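Local coordinates for mitogen activated protein kinase, putative (PDB 4QNY), which probably transfers the gamma-phosphate of ATP to serine or threonine residues of protein substrates, as mitogen-activated protein kinases do, at residues 105-117 with 153-165. Numbering follows the deposited sequence.
Sequences MDIMETDLKQVLR and PANILVNTNCDLK. With MG (magnesium ion), chain C; ANP (phosphoaminophosphonic acid-adenylate ester), chain D.
Thr110 and Val158 form an antiparallel hydrogen-bonded pair, Thr110 N giving to Val158 O (3.1 Å) and Val158 N to Thr110 O (2.8 Å). Flanking this pair, Glu109 N and Leu112 N also find acceptors on 153-165. Glu109 N meets the side-chain amide oxygen Asn159 OD1 at 2.8 Å, almost straight (167°), while Leu112 N, at the start of helix 112-117, reaches Ile156 O at 3.0 Å. Pro153 O, already bonded to Ile156 N, takes weak bonds from Leu112 N and Lys113 N. The Glu109 carboxylate extends to the turn 159-162, where OE1 takes a weak bond from Thr160 N. Bent at chi2 and chi3 (-69° and -71°), Met108 lays CE against the Asn159 amide and SD 3.6 Å from Lys165 CD. Beyond it, one water accepts from Lys165 NZ and donates to Asp106 OD2, joining charges too far apart for a salt bridge.

The hinge around 106-108 and the end of the catalytic loop, 153-155, reach the nucleotide. Asp106 O and Met108 N pair with adenine N6 and N1, and Leu157 CD1 lies 3.6 Å from adenine C5. Asp111 N-caps helix 112-117, OD1 accepting weakly from Lys113 N; its OD2 takes ribose O2' at a doubtfully short distance, while Ala154 O takes O3'. Asn155 OD1 binds magnesium, together with Asp168, and Asn155 ND2 is held by Asp150 O. Strand 156-158 runs between strands 110-111 and 164-166, with Leu112 and Ile156 packed on Ile215 of helix 206-219 and Val158 on Phe130 of helix 124-143.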
loop_
_atom_site.group_PDB
_atom_site.type_symbol
_atom_site.label_atom_id
_atom_site.label_comp_id
_atom_site.label_asym_id
_atom_site.label_seq_id
_atom_site.Cartn_x
_atom_site.Cartn_y
_atom_site.Cartn_z
ATOM N N MET A 105 -4.999 -15.607 -2.468
ATOM C CA MET A 105 -5.909 -14.469 -2.534
ATOM C C MET A 105 -6.723 -14.462 -3.823
ATOM O O MET A 105 -6.409 -15.186 -4.768
ATOM C CB MET A 105 -5.128 -13.158 -2.423
ATOM C CG MET A 105 -4.134 -13.111 -1.278
ATOM S SD MET A 105 -2.864 -11.863 -1.556
ATOM C CE MET A 105 -2.044 -12.534 -3.001
ATOM N N ASP A 106 -7.767 -13.637 -3.855
ATOM C CA ASP A 106 -8.520 -13.405 -5.082
ATOM C C ASP A 106 -7.610 -12.784 -6.136
ATOM O O ASP A 106 -6.646 -12.095 -5.803
ATOM C CB ASP A 106 -9.726 -12.500 -4.824
ATOM C CG ASP A 106 -10.797 -13.175 -3.990
ATOM O OD1 ASP A 106 -11.096 -14.359 -4.250
ATOM O OD2 ASP A 106 -11.341 -12.519 -3.077
ATOM N N ILE A 107 -7.915 -13.025 -7.405
ATOM C CA ILE A 107 -7.073 -12.529 -8.485
ATOM C C ILE A 107 -7.587 -11.195 -9.031
ATOM O O ILE A 107 -8.792 -10.983 -9.169
ATOM C CB ILE A 107 -6.966 -13.568 -9.635
ATOM C CG1 ILE A 107 -5.949 -13.117 -10.685
ATOM C CG2 ILE A 107 -8.328 -13.836 -10.264
ATOM C CD1 ILE A 107 -4.534 -13.032 -10.162
ATOM N N MET A 108 -6.657 -10.287 -9.307
ATOM C CA MET A 108 -6.976 -9.035 -9.977
ATOM C C MET A 108 -6.160 -8.947 -11.263
ATOM O O MET A 108 -5.100 -9.562 -11.374
ATOM C CB MET A 108 -6.700 -7.838 -9.066
ATOM C CG MET A 108 -7.597 -7.779 -7.834
ATOM S SD MET A 108 -9.319 -7.399 -8.224
ATOM C CE MET A 108 -9.184 -5.675 -8.695
ATOM N N GLU A 109 -6.659 -8.187 -12.232
ATOM C CA GLU A 109 -6.055 -8.148 -13.561
ATOM C C GLU A 109 -4.652 -7.536 -13.561
ATOM O O GLU A 109 -3.744 -8.065 -14.201
ATOM C CB GLU A 109 -6.966 -7.382 -14.524
ATOM C CG GLU A 109 -8.304 -8.069 -14.768
ATOM C CD GLU A 109 -9.218 -7.280 -15.684
ATOM O OE1 GLU A 109 -8.721 -6.375 -16.388
ATOM O OE2 GLU A 109 -10.434 -7.563 -15.700
ATOM N N THR A 110 -4.479 -6.433 -12.840
ATOM C CA THR A 110 -3.190 -5.745 -12.786
ATOM C C THR A 110 -3.153 -4.770 -11.611
ATOM O O THR A 110 -4.022 -4.814 -10.742
ATOM C CB THR A 110 -2.902 -4.982 -14.097
ATOM O OG1 THR A 110 -1.635 -4.322 -14.003
ATOM C CG2 THR A 110 -3.991 -3.953 -14.370
ATOM N N ASP A 111 -2.149 -3.900 -11.572
ATOM C CA ASP A 111 -2.142 -2.839 -10.570
ATOM C C ASP A 111 -1.800 -1.487 -11.201
ATOM O O ASP A 111 -1.483 -1.407 -12.388
ATOM C CB ASP A 111 -1.177 -3.174 -9.422
ATOM C CG ASP A 111 0.264 -3.304 -9.873
ATOM O OD1 ASP A 111 0.792 -2.358 -10.488
ATOM O OD2 ASP A 111 0.885 -4.353 -9.615
ATOM N N LEU A 112 -1.855 -0.433 -10.394
ATOM C CA LEU A 112 -1.751 0.933 -10.904
ATOM C C LEU A 112 -0.357 1.340 -11.402
ATOM O O LEU A 112 -0.254 2.174 -12.296
ATOM C CB LEU A 112 -2.210 1.925 -9.829
ATOM C CG LEU A 112 -3.719 2.158 -9.715
ATOM C CD1 LEU A 112 -4.013 3.311 -8.768
ATOM C CD2 LEU A 112 -4.327 2.416 -11.087
ATOM N N LYS A 113 0.701 0.780 -10.821
ATOM C CA LYS A 113 2.073 1.096 -11.229
ATOM C C LYS A 113 2.341 0.781 -12.706
ATOM O O LYS A 113 2.831 1.672 -13.449
ATOM C CB LYS A 113 3.070 0.329 -10.370
ATOM C CG LYS A 113 4.499 0.499 -10.833
ATOM C CD LYS A 113 5.489 -0.173 -9.905
ATOM C CE LYS A 113 6.912 0.099 -10.370
ATOM N NZ LYS A 113 7.916 -0.326 -9.360
ATOM N N GLN A 114 2.185 -0.520 -13.051
ATOM C CA GLN A 114 1.726 -1.033 -14.391
ATOM C C GLN A 114 0.858 -0.239 -15.314
ATOM O O GLN A 114 1.188 -0.095 -16.482
ATOM C CB GLN A 114 0.966 -2.342 -14.215
ATOM C CG GLN A 114 1.614 -3.810 -14.593
ATOM C CD GLN A 114 1.891 -4.613 -13.311
ATOM O OE1 GLN A 114 1.264 -4.198 -12.366
ATOM N NE2 GLN A 114 2.513 -5.835 -13.369
ATOM N N VAL A 115 -0.322 0.127 -14.822
ATOM C CA VAL A 115 -1.311 0.857 -15.615
ATOM C C VAL A 115 -0.757 2.213 -16.025
ATOM O O VAL A 115 -0.931 2.661 -17.162
ATOM C CB VAL A 115 -2.649 1.060 -14.838
ATOM C CG1 VAL A 115 -3.501 2.158 -15.475
ATOM C CG2 VAL A 115 -3.440 -0.239 -14.761
ATOM N N LEU A 116 -0.080 2.855 -15.079
ATOM C CA LEU A 116 0.540 4.152 -15.302
ATOM C C LEU A 116 1.749 4.044 -16.228
ATOM O O LEU A 116 1.986 4.924 -17.057
ATOM C CB LEU A 116 0.952 4.771 -13.965
ATOM C CG LEU A 116 -0.187 5.264 -13.070
ATOM C CD1 LEU A 116 0.301 5.483 -11.646
ATOM C CD2 LEU A 116 -0.783 6.542 -13.636
ATOM N N ARG A 117 2.511 2.964 -16.078
ATOM C CA ARG A 117 3.711 2.740 -16.879
ATOM C C ARG A 117 3.371 2.517 -18.352
ATOM O O ARG A 117 4.121 2.921 -19.241
ATOM C CB ARG A 117 4.508 1.552 -16.328
ATOM C CG ARG A 117 5.618 1.054 -17.247
ATOM C CD ARG A 117 6.651 0.233 -16.487
ATOM N NE ARG A 117 6.045 -0.842 -15.707
ATOM C CZ ARG A 117 6.073 -2.125 -16.050
ATOM N NH1 ARG A 117 5.490 -3.031 -15.273
ATOM N NH2 ARG A 117 6.682 -2.500 -17.168
ATOM N N PRO A 153 1.248 2.804 -5.851
ATOM C CA PRO A 153 0.550 2.277 -7.032
ATOM C C PRO A 153 0.670 0.763 -7.192
ATOM O O PRO A 153 -0.286 0.118 -7.626
ATOM C CB PRO A 153 1.247 2.995 -8.190
ATOM C CG PRO A 153 1.684 4.285 -7.607
ATOM C CD PRO A 153 2.061 3.988 -6.181
ATOM N N ALA A 154 1.826 0.208 -6.840
ATOM C CA ALA A 154 2.057 -1.229 -6.961
ATOM C C ALA A 154 1.195 -2.021 -5.983
ATOM O O ALA A 154 0.886 -3.188 -6.221
ATOM C CB ALA A 154 3.530 -1.549 -6.745
ATOM N N ASN A 155 0.808 -1.381 -4.883
ATOM C CA ASN A 155 -0.026 -2.028 -3.875
ATOM C C ASN A 155 -1.511 -1.730 -4.076
ATOM O O ASN A 155 -2.324 -1.946 -3.178
ATOM C CB ASN A 155 0.413 -1.603 -2.472
ATOM C CG ASN A 155 1.803 -2.102 -2.123
ATOM O OD1 ASN A 155 2.310 -3.034 -2.744
ATOM N ND2 ASN A 155 2.422 -1.487 -1.120
ATOM N N ILE A 156 -1.854 -1.238 -5.262
ATOM C CA ILE A 156 -3.243 -0.952 -5.610
ATOM C C ILE A 156 -3.675 -1.773 -6.823
ATOM O O ILE A 156 -3.256 -1.493 -7.941
ATOM C CB ILE A 156 -3.453 0.543 -5.919
ATOM C CG1 ILE A 156 -2.982 1.413 -4.750
ATOM C CG2 ILE A 156 -4.909 0.814 -6.236
ATOM C CD1 ILE A 156 -3.824 1.278 -3.501
ATOM N N LEU A 157 -4.523 -2.773 -6.600
ATOM C CA LEU A 157 -4.922 -3.697 -7.662
ATOM C C LEU A 157 -6.205 -3.260 -8.371
ATOM O O LEU A 157 -7.174 -2.861 -7.727
ATOM C CB LEU A 157 -5.098 -5.105 -7.092
ATOM C CG LEU A 157 -3.866 -5.726 -6.428
ATOM C CD1 LEU A 157 -4.223 -7.042 -5.754
ATOM C CD2 LEU A 157 -2.751 -5.926 -7.443
ATOM N N VAL A 158 -6.208 -3.350 -9.699
ATOM C CA VAL A 158 -7.345 -2.888 -10.493
ATOM C C VAL A 158 -7.707 -3.830 -11.642
ATOM O O VAL A 158 -6.878 -4.616 -12.103
ATOM C CB VAL A 158 -7.081 -1.486 -11.089
ATOM C CG1 VAL A 158 -7.076 -0.424 -9.996
ATOM C CG2 VAL A 158 -5.775 -1.474 -11.867
ATOM N N ASN A 159 -8.955 -3.739 -12.093
ATOM C CA ASN A 159 -9.423 -4.477 -13.261
ATOM C C ASN A 159 -9.794 -3.529 -14.397
ATOM O O ASN A 159 -9.686 -2.310 -14.257
ATOM C CB ASN A 159 -10.631 -5.350 -12.907
ATOM C CG ASN A 159 -10.289 -6.453 -11.927
ATOM O OD1 ASN A 159 -9.152 -6.918 -11.870
ATOM N ND2 ASN A 159 -11.278 -6.881 -11.151
ATOM N N THR A 160 -10.235 -4.091 -15.518
ATOM C CA THR A 160 -10.695 -3.290 -16.647
ATOM C C THR A 160 -12.057 -2.682 -16.316
ATOM O O THR A 160 -12.488 -1.706 -16.931
ATOM C CB THR A 160 -10.785 -4.127 -17.940
ATOM O OG1 THR A 160 -9.602 -4.921 -18.080
ATOM C CG2 THR A 160 -10.928 -3.227 -19.161
ATOM N N ASN A 161 -12.723 -3.264 -15.322
ATOM C CA ASN A 161 -13.971 -2.721 -14.800
ATOM C C ASN A 161 -13.720 -1.508 -13.909
ATOM O O ASN A 161 -14.658 -0.923 -13.366
ATOM C CB ASN A 161 -14.731 -3.790 -14.013
ATOM C CG ASN A 161 -14.974 -5.050 -14.820
ATOM O OD1 ASN A 161 -14.047 -5.814 -15.093
ATOM N ND2 ASN A 161 -16.227 -5.278 -15.200
ATOM N N CYS A 162 -12.443 -1.158 -13.760
ATOM C CA CYS A 162 -11.983 -0.088 -12.874
ATOM C C CYS A 162 -12.284 -0.385 -11.406
ATOM O O CYS A 162 -12.225 0.509 -10.562
ATOM C CB CYS A 162 -12.594 1.258 -13.277
ATOM S SG CYS A 162 -11.813 2.028 -14.713
ATOM N N ASP A 163 -12.601 -1.641 -11.105
ATOM C CA ASP A 163 -12.748 -2.075 -9.720
ATOM C C ASP A 163 -11.382 -2.048 -9.050
ATOM O O ASP A 163 -10.376 -2.386 -9.669
ATOM C CB ASP A 163 -13.360 -3.476 -9.642
ATOM C CG ASP A 163 -14.810 -3.506 -10.093
ATOM O OD1 ASP A 163 -15.466 -2.444 -10.071
ATOM O OD2 ASP A 163 -15.293 -4.596 -10.465
ATOM N N LEU A 164 -11.346 -1.643 -7.785
ATOM C CA LEU A 164 -10.078 -1.426 -7.098
ATOM C C LEU A 164 -9.985 -2.223 -5.801
ATOM O O LEU A 164 -10.969 -2.357 -5.076
ATOM C CB LEU A 164 -9.891 0.069 -6.819
ATOM C CG LEU A 164 -8.536 0.570 -6.320
ATOM C CD1 LEU A 164 -8.249 1.938 -6.916
ATOM C CD2 LEU A 164 -8.498 0.638 -4.801
ATOM N N LYS A 165 -8.795 -2.750 -5.518
ATOM C CA LYS A 165 -8.546 -3.488 -4.281
ATOM C C LYS A 165 -7.153 -3.200 -3.723
ATOM O O LYS A 165 -6.150 -3.363 -4.418
ATOM C CB LYS A 165 -8.712 -4.995 -4.506
ATOM C CG LYS A 165 -10.147 -5.441 -4.737
ATOM C CD LYS A 165 -10.253 -6.954 -4.820
ATOM C CE LYS A 165 -11.678 -7.388 -5.125
ATOM N NZ LYS A 165 -11.792 -8.869 -5.235
HETATM MG MG MG C . 3.677 -4.587 -2.666
HETATM P PG ANP D . 5.348 -8.017 1.032
HETATM O O1G ANP D . 5.629 -9.361 0.437
HETATM O O2G ANP D . 4.056 -8.111 1.930
HETATM O O3G ANP D . 6.569 -7.585 1.943
HETATM P PB ANP D . 5.177 -7.453 -1.741
HETATM O O1B ANP D . 6.398 -8.296 -1.923
HETATM O O2B ANP D . 5.248 -6.258 -2.735
HETATM N N3B ANP D . 5.109 -6.846 -0.174
HETATM P PA ANP D . 2.618 -7.744 -2.763
HETATM O O1A ANP D . 2.649 -6.267 -2.871
HETATM O O2A ANP D . 1.411 -8.261 -1.976
HETATM O O3A ANP D . 3.910 -8.323 -2.023
HETATM O "O5'" ANP D . 2.634 -8.341 -4.230
HETATM C "C5'" ANP D . 3.590 -7.908 -5.221
HETATM C "C4'" ANP D . 2.880 -7.719 -6.539
HETATM O "O4'" ANP D . 2.120 -8.901 -6.862
HETATM C "C3'" ANP D . 1.863 -6.587 -6.581
HETATM O "O3'" ANP D . 2.496 -5.340 -6.844
HETATM C "C2'" ANP D . 0.948 -7.018 -7.728
HETATM O "O2'" ANP D . 1.470 -6.625 -8.993
HETATM C "C1'" ANP D . 0.960 -8.546 -7.595
HETATM N N9 ANP D . -0.206 -9.084 -6.903
HETATM C C8 ANP D . -0.358 -9.260 -5.555
HETATM N N7 ANP D . -1.521 -9.764 -5.203
HETATM C C5 ANP D . -2.175 -9.925 -6.414
HETATM C C6 ANP D . -3.459 -10.419 -6.735
HETATM N N6 ANP D . -4.337 -10.854 -5.829
HETATM N N1 ANP D . -3.809 -10.449 -8.041
HETATM C C2 ANP D . -2.934 -10.014 -8.953
HETATM N N3 ANP D . -1.702 -9.530 -8.769
HETATM C C4 ANP D . -1.385 -9.512 -7.470
HETATM O O HOH W 1 -11.578 -9.540 -2.679
HETATM O O HOH W 2 5.032 -3.173 -2.347
HETATM O O HOH W 3 4.006 -4.422 -4.687
#